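Local coordinates for D-alanyl-D-alanine carboxypeptidase (Penicillin binding protein) family protein (PDB 6OSU) that probably removes the terminal D-alanine from peptidoglycan precursors as a serine D-alanyl-D-alanine carboxypeptidase of the penicillin-binding protein family, at residues M88-E93 against G108-V113; S101-K106 against L202-T207; A128-A133 against A162-L167. One frame throughout, in Å; residues are numbered along the deposited sequence.

Contact 1 of 3, residues M88-E93 against G108-V113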
ATOM      1  N   MET A  88      26.123   4.432 -10.147  1.00 69.78           N
ATOM      2  CA  MET A  88      25.957   4.781 -11.554  1.00 70.02           C
ATOM      3  C   MET A  88      25.860   3.506 -12.386  1.00 68.77           C
ATOM      4  O   MET A  88      26.821   2.733 -12.455  1.00 70.40           O
ATOM      5  CB  MET A  88      27.122   5.647 -12.032  1.00 73.54           C
ATOM      6  CG  MET A  88      27.383   6.876 -11.170  1.00 76.27           C
ATOM      7  SD  MET A  88      26.066   8.106 -11.264  1.00 75.72           S
ATOM      8  CE  MET A  88      26.133   8.544 -13.000  1.00 75.94           C
ATOM      9  N   ILE A  89      24.720   3.299 -13.027  1.00 66.81           N
ATOM     10  CA  ILE A  89      24.446   2.080 -13.786  1.00 67.38           C
ATOM     11  C   ILE A  89      24.687   2.354 -15.263  1.00 67.65           C
ATOM     12  O   ILE A  89      24.189   3.362 -15.783  1.00 67.11           O
ATOM     13  CB  ILE A  89      23.010   1.581 -13.556  1.00 66.14           C
ATOM     14  CG1 ILE A  89      22.868   1.035 -12.141  1.00 67.55           C
ATOM     15  CG2 ILE A  89      22.637   0.518 -14.577  1.00 65.93           C
ATOM     16  CD1 ILE A  89      21.822   1.746 -11.362  1.00 66.82           C
ATOM     17  N   PRO A  90      25.420   1.496 -15.969  1.00 68.87           N
ATOM     18  CA  PRO A  90      25.534   1.651 -17.421  1.00 69.88           C
ATOM     19  C   PRO A  90      24.230   1.283 -18.110  1.00 67.63           C
ATOM     20  O   PRO A  90      23.515   0.372 -17.686  1.00 65.76           O
ATOM     21  CB  PRO A  90      26.661   0.682 -17.792  1.00 72.56           C
ATOM     22  CG  PRO A  90      26.598  -0.373 -16.723  1.00 71.81           C
ATOM     23  CD  PRO A  90      26.183   0.339 -15.465  1.00 69.92           C
ATOM     24  N   ILE A  91      23.923   2.005 -19.179  1.00 68.25           N
ATOM     25  CA  ILE A  91      22.720   1.767 -19.967  1.00 66.23           C
ATOM     26  C   ILE A  91      23.125   0.956 -21.189  1.00 69.21           C
ATOM     27  O   ILE A  91      23.832   1.455 -22.071  1.00 71.30           O
ATOM     28  CB  ILE A  91      22.041   3.079 -20.373  1.00 63.81           C
ATOM     29  CG1 ILE A  91      21.869   3.994 -19.159  1.00 61.92           C
ATOM     30  CG2 ILE A  91      20.705   2.797 -21.044  1.00 61.98           C
ATOM     31  CD1 ILE A  91      21.002   3.412 -18.066  1.00 59.18           C
ATOM     32  N   SER A  92      22.683  -0.297 -21.244  1.00 70.23           N
ATOM     33  CA  SER A  92      22.924  -1.120 -22.417  1.00 74.38           C
ATOM     34  C   SER A  92      22.068  -0.642 -23.587  1.00 77.50           C
ATOM     35  O   SER A  92      21.082   0.083 -23.419  1.00 76.27           O
ATOM     36  CB  SER A  92      22.620  -2.587 -22.118  1.00 73.26           C
ATOM     37  OG  SER A  92      21.256  -2.766 -21.774  1.00 70.29           O
ATOM     38  N   GLU A  93      22.459  -1.062 -24.793  1.00 81.94           N
ATOM     39  CA  GLU A  93      21.632  -0.772 -25.958  1.00 84.68           C
ATOM     40  C   GLU A  93      20.302  -1.508 -25.889  1.00 82.99           C
ATOM     41  O   GLU A  93      19.302  -1.028 -26.435  1.00 83.19           O
ATOM     42  CB  GLU A  93      22.379  -1.126 -27.245  1.00 89.86           C
ATOM     43  CG  GLU A  93      22.896   0.093 -27.993  1.00 93.62           C
ATOM     44  CD  GLU A  93      24.174  -0.181 -28.759  1.00 99.15           C
ATOM     45  OE1 GLU A  93      24.226  -1.192 -29.492  1.00101.78           O
ATOM     46  OE2 GLU A  93      25.131   0.610 -28.621  1.00100.89           O
ATOM     47  N   GLY A 108      25.102   3.520 -23.450  1.00 75.82           N
ATOM     48  CA  GLY A 108      26.468   3.883 -23.136  1.00 78.08           C
ATOM     49  C   GLY A 108      26.619   4.921 -22.046  1.00 78.13           C
ATOM     50  O   GLY A 108      27.748   5.164 -21.597  1.00 80.16           O
ATOM     51  N   ALA A 109      25.529   5.536 -21.606  1.00 76.25           N
ATOM     52  CA  ALA A 109      25.576   6.506 -20.525  1.00 76.35           C
ATOM     53  C   ALA A 109      25.488   5.813 -19.169  1.00 74.90           C
ATOM     54  O   ALA A 109      25.026   4.677 -19.048  1.00 73.98           O
ATOM     55  CB  ALA A 109      24.439   7.518 -20.666  1.00 75.07           C
ATOM     56  N   LYS A 110      25.956   6.516 -18.143  1.00 74.87           N
ATOM     57  CA  LYS A 110      25.771   6.107 -16.760  1.00 73.66           C
ATOM     58  C   LYS A 110      24.683   6.970 -16.134  1.00 70.39           C
ATOM     59  O   LYS A 110      24.650   8.187 -16.340  1.00 72.50           O
ATOM     60  CB  LYS A 110      27.070   6.243 -15.962  1.00 77.92           C
ATOM     61  CG  LYS A 110      28.243   5.410 -16.472  1.00 81.70           C
ATOM     62  CD  LYS A 110      28.104   3.939 -16.103  1.00 82.27           C
ATOM     63  CE  LYS A 110      29.462   3.242 -16.059  1.00 85.98           C
ATOM     64  NZ  LYS A 110      30.275   3.660 -14.879  1.00 88.67           N
ATOM     65  N   VAL A 111      23.784   6.335 -15.387  1.00 64.75           N
ATOM     66  CA  VAL A 111      22.690   7.024 -14.714  1.00 61.46           C
ATOM     67  C   VAL A 111      22.600   6.498 -13.288  1.00 61.75           C
ATOM     68  O   VAL A 111      22.750   5.294 -13.053  1.00 61.80           O
ATOM     69  CB  VAL A 111      21.347   6.836 -15.459  1.00 57.70           C
ATOM     70  CG1 VAL A 111      20.216   7.517 -14.714  1.00 56.21           C
ATOM     71  CG2 VAL A 111      21.438   7.376 -16.882  1.00 57.53           C
ATOM     72  N   SER A 112      22.368   7.399 -12.337  1.00 62.56           N
ATOM     73  CA  SER A 112      22.302   6.996 -10.942  1.00 62.19           C
ATOM     74  C   SER A 112      21.054   6.153 -10.675  1.00 59.56           C
ATOM     75  O   SER A 112      20.069   6.194 -11.419  1.00 58.18           O
ATOM     76  CB  SER A 112      22.315   8.220 -10.024  1.00 62.97           C
ATOM     77  OG  SER A 112      21.075   8.900 -10.058  1.00 61.47           O
ATOM     78  N   VAL A 113      21.116   5.367  -9.596  1.00 59.46           N
ATOM     79  CA  VAL A 113      19.952   4.598  -9.160  1.00 57.78           C
ATOM     80  C   VAL A 113      18.785   5.529  -8.885  1.00 57.92           C
ATOM     81  O   VAL A 113      17.648   5.269  -9.295  1.00 56.38           O
ATOM     82  CB  VAL A 113      20.288   3.757  -7.913  1.00 57.64           C
ATOM     83  CG1 VAL A 113      19.052   3.028  -7.416  1.00 54.41           C
ATOM     84  CG2 VAL A 113      21.399   2.779  -8.197  1.00 59.06           C
TER
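Met-88 and Ser-112 face each other as a non-hydrogen-bonded pair in a small two-stranded antiparallel sheet, whose strands 88-90 and 110-112 are joined by a long connection holding helix 93-96. The thioether of Met-88, bent at both chi2 and chi3, curls over the partner strand: SD lies 4.0 Å from Ser-112 CB, and CE settles against the backbone carbonyl of Lys-110. A long, unbranched chain can fold down in this way at an exposed edge. Ser-112 turns its own hydroxyl to Asn-115 N as the N-cap of helix 113-123.

Ile-89 pairs with Val-111 through two backbone bonds, Ile-89 N to Val-111 O (2.8 Å, nearly straight at 176°) and Val-111 N to Ile-89 O (3.0 Å). Its side chain takes the other, buried face; chi1 keeps CG1 beside the backbone N, and a chi2 of 121°, away from the usual staggered values, carries CD1 to Val-113 CG2 at 3.4 Å. Branched apolar residues suit this face, which helices 113-123 and 126-137 cover.

Pro-90 lacks an N-H but loses nothing, because a non-hydrogen-bonded pair asks for none. Lys-110 bends at chi2 and lays its CD 3.6 Å from Pro-90 N, so its methylene groups pack against the proline ring.

Ile-91 ends the pairing. Its N donates to Ala-109 O (2.9 Å), while CG1 presses on the same oxygen and also meets Val-111 CG2 at 4.1 Å. Gly-108 has a positive phi that favours glycine, and its N donates in the carbonyl plane to Ile-91 O, 2.8 Å away at 173°.

Contact 2 of 3, residues S101-K106 against L202-T207. With EDO (1,2-ethanediol), chain C.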
ATOM      1  N   SER A 101       6.651   3.328 -22.506  1.00 63.50           N
ATOM      2  CA  SER A 101       7.020   4.523 -21.758  1.00 62.64           C
ATOM      3  C   SER A 101       8.526   4.561 -21.546  1.00 61.59           C
ATOM      4  O   SER A 101       9.135   3.562 -21.157  1.00 61.39           O
ATOM      5  CB  SER A 101       6.300   4.551 -20.411  1.00 61.76           C
ATOM      6  OG  SER A 101       4.902   4.428 -20.577  1.00 63.94           O
ATOM      7  N   LYS A 102       9.127   5.717 -21.811  1.00 61.39           N
ATOM      8  CA  LYS A 102      10.560   5.903 -21.656  1.00 60.84           C
ATOM      9  C   LYS A 102      10.824   7.076 -20.726  1.00 59.39           C
ATOM     10  O   LYS A 102      10.030   8.020 -20.655  1.00 59.13           O
ATOM     11  CB  LYS A 102      11.251   6.159 -23.009  1.00 63.41           C
ATOM     12  CG  LYS A 102      10.731   5.306 -24.155  1.00 65.61           C
ATOM     13  CD  LYS A 102      11.605   5.411 -25.395  1.00 69.30           C
ATOM     14  CE  LYS A 102      12.930   4.690 -25.203  1.00 70.96           C
ATOM     15  NZ  LYS A 102      13.621   4.454 -26.504  1.00 74.68           N
ATOM     16  N   MET A 103      11.934   7.003 -19.995  1.00 59.15           N
ATOM     17  CA  MET A 103      12.522   8.194 -19.403  1.00 59.96           C
ATOM     18  C   MET A 103      13.637   8.762 -20.272  1.00 60.20           C
ATOM     19  O   MET A 103      14.167   9.836 -19.959  1.00 61.03           O
ATOM     20  CB  MET A 103      13.051   7.904 -17.993  1.00 60.60           C
ATOM     21  CG  MET A 103      14.419   7.254 -17.936  1.00 63.67           C
ATOM     22  SD  MET A 103      15.049   7.190 -16.242  1.00 66.23           S
ATOM     23  CE  MET A 103      15.127   8.933 -15.840  1.00 67.78           C
ATOM     24  N   TYR A 104      13.990   8.055 -21.352  1.00 59.17           N
ATOM     25  CA  TYR A 104      14.917   8.516 -22.385  1.00 60.66           C
ATOM     26  C   TYR A 104      16.359   8.532 -21.879  1.00 62.75           C
ATOM     27  O   TYR A 104      17.051   9.550 -21.942  1.00 64.87           O
ATOM     28  CB  TYR A 104      14.492   9.880 -22.938  1.00 59.90           C
ATOM     29  CG  TYR A 104      13.119   9.817 -23.570  1.00 58.23           C
ATOM     30  CD1 TYR A 104      12.964   9.439 -24.899  1.00 58.55           C
ATOM     31  CD2 TYR A 104      11.976  10.101 -22.832  1.00 56.44           C
ATOM     32  CE1 TYR A 104      11.712   9.360 -25.479  1.00 58.45           C
ATOM     33  CE2 TYR A 104      10.718  10.022 -23.401  1.00 56.77           C
ATOM     34  CZ  TYR A 104      10.592   9.652 -24.727  1.00 58.07           C
ATOM     35  OH  TYR A 104       9.342   9.574 -25.301  1.00 58.99           O
ATOM     36  N   VAL A 105      16.810   7.382 -21.383  1.00 62.25           N
ATOM     37  CA  VAL A 105      18.220   7.155 -21.091  1.00 64.06           C
ATOM     38  C   VAL A 105      18.907   6.662 -22.359  1.00 67.28           C
ATOM     39  O   VAL A 105      18.332   5.884 -23.132  1.00 67.58           O
ATOM     40  CB  VAL A 105      18.395   6.154 -19.931  1.00 61.10           C
ATOM     41  CG1 VAL A 105      17.988   6.794 -18.611  1.00 59.75           C
ATOM     42  CG2 VAL A 105      17.583   4.895 -20.185  1.00 59.23           C
ATOM     43  N   LYS A 106      20.131   7.126 -22.583  1.00 69.74           N
ATOM     44  CA  LYS A 106      20.878   6.799 -23.788  1.00 72.00           C
ATOM     45  C   LYS A 106      21.793   5.604 -23.550  1.00 73.00           C
ATOM     46  O   LYS A 106      22.287   5.383 -22.443  1.00 72.15           O
ATOM     47  CB  LYS A 106      21.713   7.991 -24.253  1.00 73.59           C
ATOM     48  CG  LYS A 106      20.913   9.207 -24.678  1.00 73.86           C
ATOM     49  CD  LYS A 106      21.846  10.373 -24.982  1.00 75.99           C
ATOM     50  CE  LYS A 106      21.163  11.454 -25.806  1.00 76.77           C
ATOM     51  NZ  LYS A 106      19.989  12.040 -25.109  1.00 74.81           N
ATOM     52  N   LEU A 202       8.823  14.414 -13.547  1.00 61.92           N
ATOM     53  CA  LEU A 202      10.253  14.248 -13.776  1.00 61.31           C
ATOM     54  C   LEU A 202      10.730  15.283 -14.784  1.00 61.36           C
ATOM     55  O   LEU A 202      10.274  15.294 -15.932  1.00 61.04           O
ATOM     56  CB  LEU A 202      10.572  12.832 -14.268  1.00 60.46           C
ATOM     57  CG  LEU A 202      12.012  12.587 -14.730  1.00 61.28           C
ATOM     58  CD1 LEU A 202      13.001  12.820 -13.596  1.00 62.75           C
ATOM     59  CD2 LEU A 202      12.166  11.188 -15.301  1.00 60.44           C
ATOM     60  N   VAL A 203      11.643  16.148 -14.352  1.00 62.16           N
ATOM     61  CA  VAL A 203      12.326  17.094 -15.228  1.00 62.54           C
ATOM     62  C   VAL A 203      13.675  16.478 -15.572  1.00 61.55           C
ATOM     63  O   VAL A 203      14.566  16.406 -14.719  1.00 61.74           O
ATOM     64  CB  VAL A 203      12.489  18.467 -14.564  1.00 65.03           C
ATOM     65  CG1 VAL A 203      13.111  19.458 -15.540  1.00 67.00           C
ATOM     66  CG2 VAL A 203      11.147  18.971 -14.051  1.00 65.25           C
ATOM     67  N   TRP A 204      13.834  16.038 -16.819  1.00 60.42           N
ATOM     68  CA  TRP A 204      14.936  15.169 -17.217  1.00 61.04           C
ATOM     69  C   TRP A 204      15.774  15.847 -18.293  1.00 64.87           C
ATOM     70  O   TRP A 204      15.265  16.165 -19.373  1.00 65.15           O
ATOM     71  CB  TRP A 204      14.394  13.826 -17.709  1.00 58.17           C
ATOM     72  CG  TRP A 204      15.402  12.903 -18.314  1.00 57.74           C
ATOM     73  CD1 TRP A 204      15.515  12.569 -19.631  1.00 58.06           C
ATOM     74  CD2 TRP A 204      16.425  12.169 -17.625  1.00 57.82           C
ATOM     75  NE1 TRP A 204      16.549  11.679 -19.809  1.00 58.56           N
ATOM     76  CE2 TRP A 204      17.124  11.419 -18.593  1.00 58.13           C
ATOM     77  CE3 TRP A 204      16.822  12.078 -16.286  1.00 57.57           C
ATOM     78  CZ2 TRP A 204      18.196  10.591 -18.267  1.00 58.60           C
ATOM     79  CZ3 TRP A 204      17.887  11.254 -15.964  1.00 58.26           C
ATOM     80  CH2 TRP A 204      18.562  10.521 -16.950  1.00 58.87           C
ATOM     81  N   ASN A 205      17.054  16.068 -17.995  1.00 67.43           N
ATOM     82  CA  ASN A 205      18.008  16.602 -18.967  1.00 68.31           C
ATOM     83  C   ASN A 205      18.564  15.424 -19.757  1.00 68.46           C
ATOM     84  O   ASN A 205      19.455  14.713 -19.287  1.00 69.60           O
ATOM     85  CB  ASN A 205      19.121  17.379 -18.271  1.00 69.39           C
ATOM     86  CG  ASN A 205      20.007  18.144 -19.248  1.00 70.36           C
ATOM     87  OD1 ASN A 205      20.118  17.785 -20.421  1.00 69.40           O
ATOM     88  ND2 ASN A 205      20.644  19.207 -18.760  1.00 71.85           N
ATOM     89  N   ALA A 206      18.038  15.215 -20.966  1.00 67.63           N
ATOM     90  CA  ALA A 206      18.491  14.089 -21.773  1.00 68.14           C
ATOM     91  C   ALA A 206      19.910  14.296 -22.293  1.00 71.01           C
ATOM     92  O   ALA A 206      20.606  13.319 -22.589  1.00 71.77           O
ATOM     93  CB  ALA A 206      17.527  13.853 -22.934  1.00 67.97           C
ATOM     94  N   THR A 207      20.355  15.549 -22.413  1.00 73.28           N
ATOM     95  CA  THR A 207      21.708  15.806 -22.896  1.00 77.72           C
ATOM     96  C   THR A 207      22.747  15.354 -21.877  1.00 80.00           C
ATOM     97  O   THR A 207      23.641  14.560 -22.196  1.00 80.94           O
ATOM     98  CB  THR A 207      21.882  17.292 -23.221  1.00 79.33           C
ATOM     99  OG1 THR A 207      21.080  17.634 -24.360  1.00 78.96           O
ATOM    100  CG2 THR A 207      23.341  17.608 -23.517  1.00 81.64           C
TER
HETATM  101  C1  EDO C 502       3.660   7.175 -17.193  1.00 82.49           C
HETATM  102  O1  EDO C 502       3.188   6.350 -16.124  1.00 82.41           O
HETATM  103  C2  EDO C 502       3.504   6.478 -18.539  1.00 82.44           C
HETATM  104  O2  EDO C 502       3.965   7.372 -19.560  1.00 82.32           O
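Met-103 and Trp-204 meet through a CH-pi and Met-aromatic contact that joins the loop 101-106 to strand 201-205. Two torsions put the methionine there: chi1 of 82° places CG between the backbone N and the carbonyl carbon, and a bend at chi3 (-61°) drops CE over the six-membered ring, 3.7 Å from its centroid. SD stands farther above that face. CE also touches Leu-202 CD2, so the flexible thioether chain lets one methyl touch both the indole and the leucine. The carbonyl O of Met-103 lies over the five-membered part of the same indole face; although close to NE1, it is poorly angled for a hydrogen bond.

The indole N-H goes instead to the next carbonyl: Trp-204 NE1 donates to Tyr-104 O (3.1 Å, 149°), coming from well above the carbonyl plane. Gln-209 NE2 is a second donor to this oxygen, so two side-chain N-H groups converge on one carbonyl oxygen. Val-105 brings CG1 to within 3.8 Å of Trp-204 CZ2, a compact branched group in a buried place. Lys-106 runs extended through chi3 and then bends at chi4, which carries NZ to Ala-206 O at 2.9 Å; its length lets an exposed residue reach a backbone carbonyl that Gln-209 also binds.

Met-103 packs on Ala-128 of helix 126-137, whose Asp-127 accepts from Met-103 N, while Val-105 and Trp-204 rest on helix 113-123. Strand 201-205 is the central strand of a three-stranded antiparallel sheet, between 210-212 and 258-262.

Contact 3 of 3, residues A128-A133 against A162-L167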
ATOM      1  N   ALA A 128      14.447   2.389 -18.068  1.00 52.66           N
ATOM      2  CA  ALA A 128      15.030   2.473 -16.732  1.00 54.22           C
ATOM      3  C   ALA A 128      14.845   1.168 -15.970  1.00 53.91           C
ATOM      4  O   ALA A 128      15.773   0.694 -15.303  1.00 53.47           O
ATOM      5  CB  ALA A 128      14.417   3.637 -15.956  1.00 54.32           C
ATOM      6  N   THR A 129      13.653   0.572 -16.063  1.00 53.71           N
ATOM      7  CA  THR A 129      13.399  -0.706 -15.407  1.00 51.95           C
ATOM      8  C   THR A 129      14.358  -1.780 -15.908  1.00 53.22           C
ATOM      9  O   THR A 129      14.924  -2.544 -15.118  1.00 52.78           O
ATOM     10  CB  THR A 129      11.950  -1.135 -15.643  1.00 50.39           C
ATOM     11  OG1 THR A 129      11.073  -0.069 -15.261  1.00 49.38           O
ATOM     12  CG2 THR A 129      11.617  -2.374 -14.822  1.00 49.22           C
ATOM     13  N   ILE A 130      14.555  -1.847 -17.226  1.00 54.75           N
ATOM     14  CA  ILE A 130      15.436  -2.861 -17.796  1.00 55.79           C
ATOM     15  C   ILE A 130      16.881  -2.610 -17.383  1.00 56.85           C
ATOM     16  O   ILE A 130      17.645  -3.554 -17.146  1.00 58.60           O
ATOM     17  CB  ILE A 130      15.271  -2.900 -19.328  1.00 56.37           C
ATOM     18  CG1 ILE A 130      13.881  -3.423 -19.695  1.00 56.70           C
ATOM     19  CG2 ILE A 130      16.356  -3.747 -19.978  1.00 57.36           C
ATOM     20  CD1 ILE A 130      13.480  -4.667 -18.924  1.00 56.68           C
ATOM     21  N   ALA A 131      17.278  -1.337 -17.279  1.00 55.95           N
ATOM     22  CA  ALA A 131      18.653  -1.022 -16.903  1.00 57.38           C
ATOM     23  C   ALA A 131      18.942  -1.431 -15.465  1.00 56.27           C
ATOM     24  O   ALA A 131      20.039  -1.912 -15.161  1.00 56.80           O
ATOM     25  CB  ALA A 131      18.931   0.466 -17.107  1.00 57.96           C
ATOM     26  N   LEU A 132      17.973  -1.247 -14.564  1.00 55.26           N
ATOM     27  CA  LEU A 132      18.152  -1.702 -13.188  1.00 55.62           C
ATOM     28  C   LEU A 132      18.161  -3.223 -13.109  1.00 56.64           C
ATOM     29  O   LEU A 132      18.948  -3.807 -12.352  1.00 57.42           O
ATOM     30  CB  LEU A 132      17.052  -1.133 -12.293  1.00 52.92           C
ATOM     31  CG  LEU A 132      17.142   0.354 -11.954  1.00 51.73           C
ATOM     32  CD1 LEU A 132      15.824   0.851 -11.377  1.00 49.62           C
ATOM     33  CD2 LEU A 132      18.287   0.609 -10.990  1.00 50.80           C
ATOM     34  N   ALA A 133      17.300  -3.881 -13.888  1.00 56.87           N
ATOM     35  CA  ALA A 133      17.197  -5.334 -13.831  1.00 58.42           C
ATOM     36  C   ALA A 133      18.471  -6.000 -14.335  1.00 61.40           C
ATOM     37  O   ALA A 133      18.982  -6.935 -13.707  1.00 62.21           O
ATOM     38  CB  ALA A 133      15.986  -5.805 -14.636  1.00 57.57           C
ATOM     39  N   ALA A 162       6.499 -12.402 -15.866  1.00 60.33           N
ATOM     40  CA  ALA A 162       7.199 -12.888 -17.046  1.00 62.75           C
ATOM     41  C   ALA A 162       8.388 -12.024 -17.423  1.00 62.89           C
ATOM     42  O   ALA A 162       9.223 -12.464 -18.222  1.00 64.72           O
ATOM     43  CB  ALA A 162       6.246 -12.974 -18.245  1.00 63.71           C
ATOM     44  N   ASN A 163       8.481 -10.822 -16.865  1.00 61.13           N
ATOM     45  CA  ASN A 163       9.540  -9.880 -17.201  1.00 61.99           C
ATOM     46  C   ASN A 163       9.563  -8.793 -16.135  1.00 61.34           C
ATOM     47  O   ASN A 163       8.673  -8.739 -15.276  1.00 60.07           O
ATOM     48  CB  ASN A 163       9.340  -9.293 -18.612  1.00 62.47           C
ATOM     49  CG  ASN A 163       7.972  -8.694 -18.813  1.00 61.80           C
ATOM     50  OD1 ASN A 163       7.429  -8.044 -17.921  1.00 59.66           O
ATOM     51  ND2 ASN A 163       7.397  -8.916 -19.987  1.00 63.99           N
ATOM     52  N   PRO A 164      10.580  -7.922 -16.139  1.00 61.25           N
ATOM     53  CA  PRO A 164      10.677  -6.906 -15.077  1.00 58.99           C
ATOM     54  C   PRO A 164       9.804  -5.671 -15.260  1.00 58.38           C
ATOM     55  O   PRO A 164       9.658  -4.900 -14.297  1.00 57.11           O
ATOM     56  CB  PRO A 164      12.163  -6.504 -15.106  1.00 59.22           C
ATOM     57  CG  PRO A 164      12.858  -7.602 -15.852  1.00 61.64           C
ATOM     58  CD  PRO A 164      11.858  -8.071 -16.854  1.00 62.88           C
ATOM     59  N   ASP A 165       9.221  -5.438 -16.436  1.00 59.06           N
ATOM     60  CA  ASP A 165       8.555  -4.165 -16.690  1.00 59.00           C
ATOM     61  C   ASP A 165       7.063  -4.273 -16.964  1.00 59.06           C
ATOM     62  O   ASP A 165       6.400  -3.234 -17.071  1.00 59.20           O
ATOM     63  CB  ASP A 165       9.234  -3.425 -17.856  1.00 60.82           C
ATOM     64  CG  ASP A 165       9.430  -4.295 -19.073  1.00 63.98           C
ATOM     65  OD1 ASP A 165       9.013  -5.473 -19.045  1.00 65.50           O
ATOM     66  OD2 ASP A 165      10.016  -3.797 -20.058  1.00 65.54           O
ATOM     67  N   GLY A 166       6.512  -5.478 -17.074  1.00 59.40           N
ATOM     68  CA  GLY A 166       5.087  -5.635 -17.265  1.00 60.26           C
ATOM     69  C   GLY A 166       4.608  -5.562 -18.697  1.00 63.88           C
ATOM     70  O   GLY A 166       3.399  -5.425 -18.921  1.00 65.01           O
ATOM     71  N   LEU A 167       5.510  -5.637 -19.669  1.00 66.25           N
ATOM     72  CA  LEU A 167       5.092  -5.672 -21.060  1.00 69.41           C
ATOM     73  C   LEU A 167       4.459  -7.027 -21.368  1.00 71.84           C
ATOM     74  O   LEU A 167       4.975  -8.062 -20.938  1.00 72.03           O
ATOM     75  CB  LEU A 167       6.281  -5.412 -21.982  1.00 71.00           C
ATOM     76  CG  LEU A 167       6.843  -3.990 -21.887  1.00 70.29           C
ATOM     77  CD1 LEU A 167       8.107  -3.849 -22.721  1.00 71.76           C
ATOM     78  CD2 LEU A 167       5.797  -2.954 -22.302  1.00 69.50           C
TER
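A chi1 of -53° in Thr-129 sets CG2 anti to the backbone N and turns this methyl onto Pro-164 O, 3.2 Å away, while OG1 bonds to Gly-125 O, just before the helix begins. One residue on, Ile-130 has both torsions near -60°, which carries CD1 across to the carboxylate of Asp-165, at a slant, 3.7 Å from OD2. The backbone puts Asp-165 CB 4.0 Å from Thr-129 CG2, and chi1 of 50° sets CG between backbone N and carbonyl carbon, leaving OD2 near Ile-130 CD1.

These groups pack one side of helix 126-137 against the loop 162-167. Ala-133, a helical turn beyond Thr-129, completes the surface: its CB meets Pro-164 CG at 3.8 Å. A small alanine allows the proline ring to come close, and the rigid ring gives a firm apolar surface that Phe-143 and Met-147 of helix 140-154 also cover.

Within the loop, Asn-163 OD1 accepts from Gly-166 N (2.9 Å), an Asx motif, and its ND2 donates to Leu-167 O (2.7 Å) in the plane of both groups and on a lone pair. Gripped at both ends, the amide can hardly rotate. Glycine suits position 166 because phi is positive there.

No hydrogen bond crosses between the segments, so helix and loop meet by van der Waals packing. Two backbone carbonyls of the loop bond helix 66-79: Pro-164 O accepts from Thr-70 OG1, and Asp-165 O accepts from NZ of Lys-67, the predicted proton acceptor. This packing probably helps to position a carbonyl that binds the active-site lysine.

In the fold
All three contacts involve or touch helix 126-137, their centres 12 to 16 Å apart. Contacts 1 and 2 interleave along the chain and share a hydrophobic boundary, with Val-111 CG1 4.1 Å from Trp-204 CH2. The helix of contact 3 touches both: Ala-131 CB lies 3.7 Å from Ile-91 CD1, and Ala-128 CB 3.6 Å from Met-103 SD. Distance from the predicted catalytic residues grades them. In contact 3 the side chain of Thr-129 is about 3 Å from that of Lys-67, and that of Asp-165 about 6 Å from that of Ser-64; in contact 2 the side chain of Met-103 is about 9 Å from that of Ser-124; contact 1 lies away from the site.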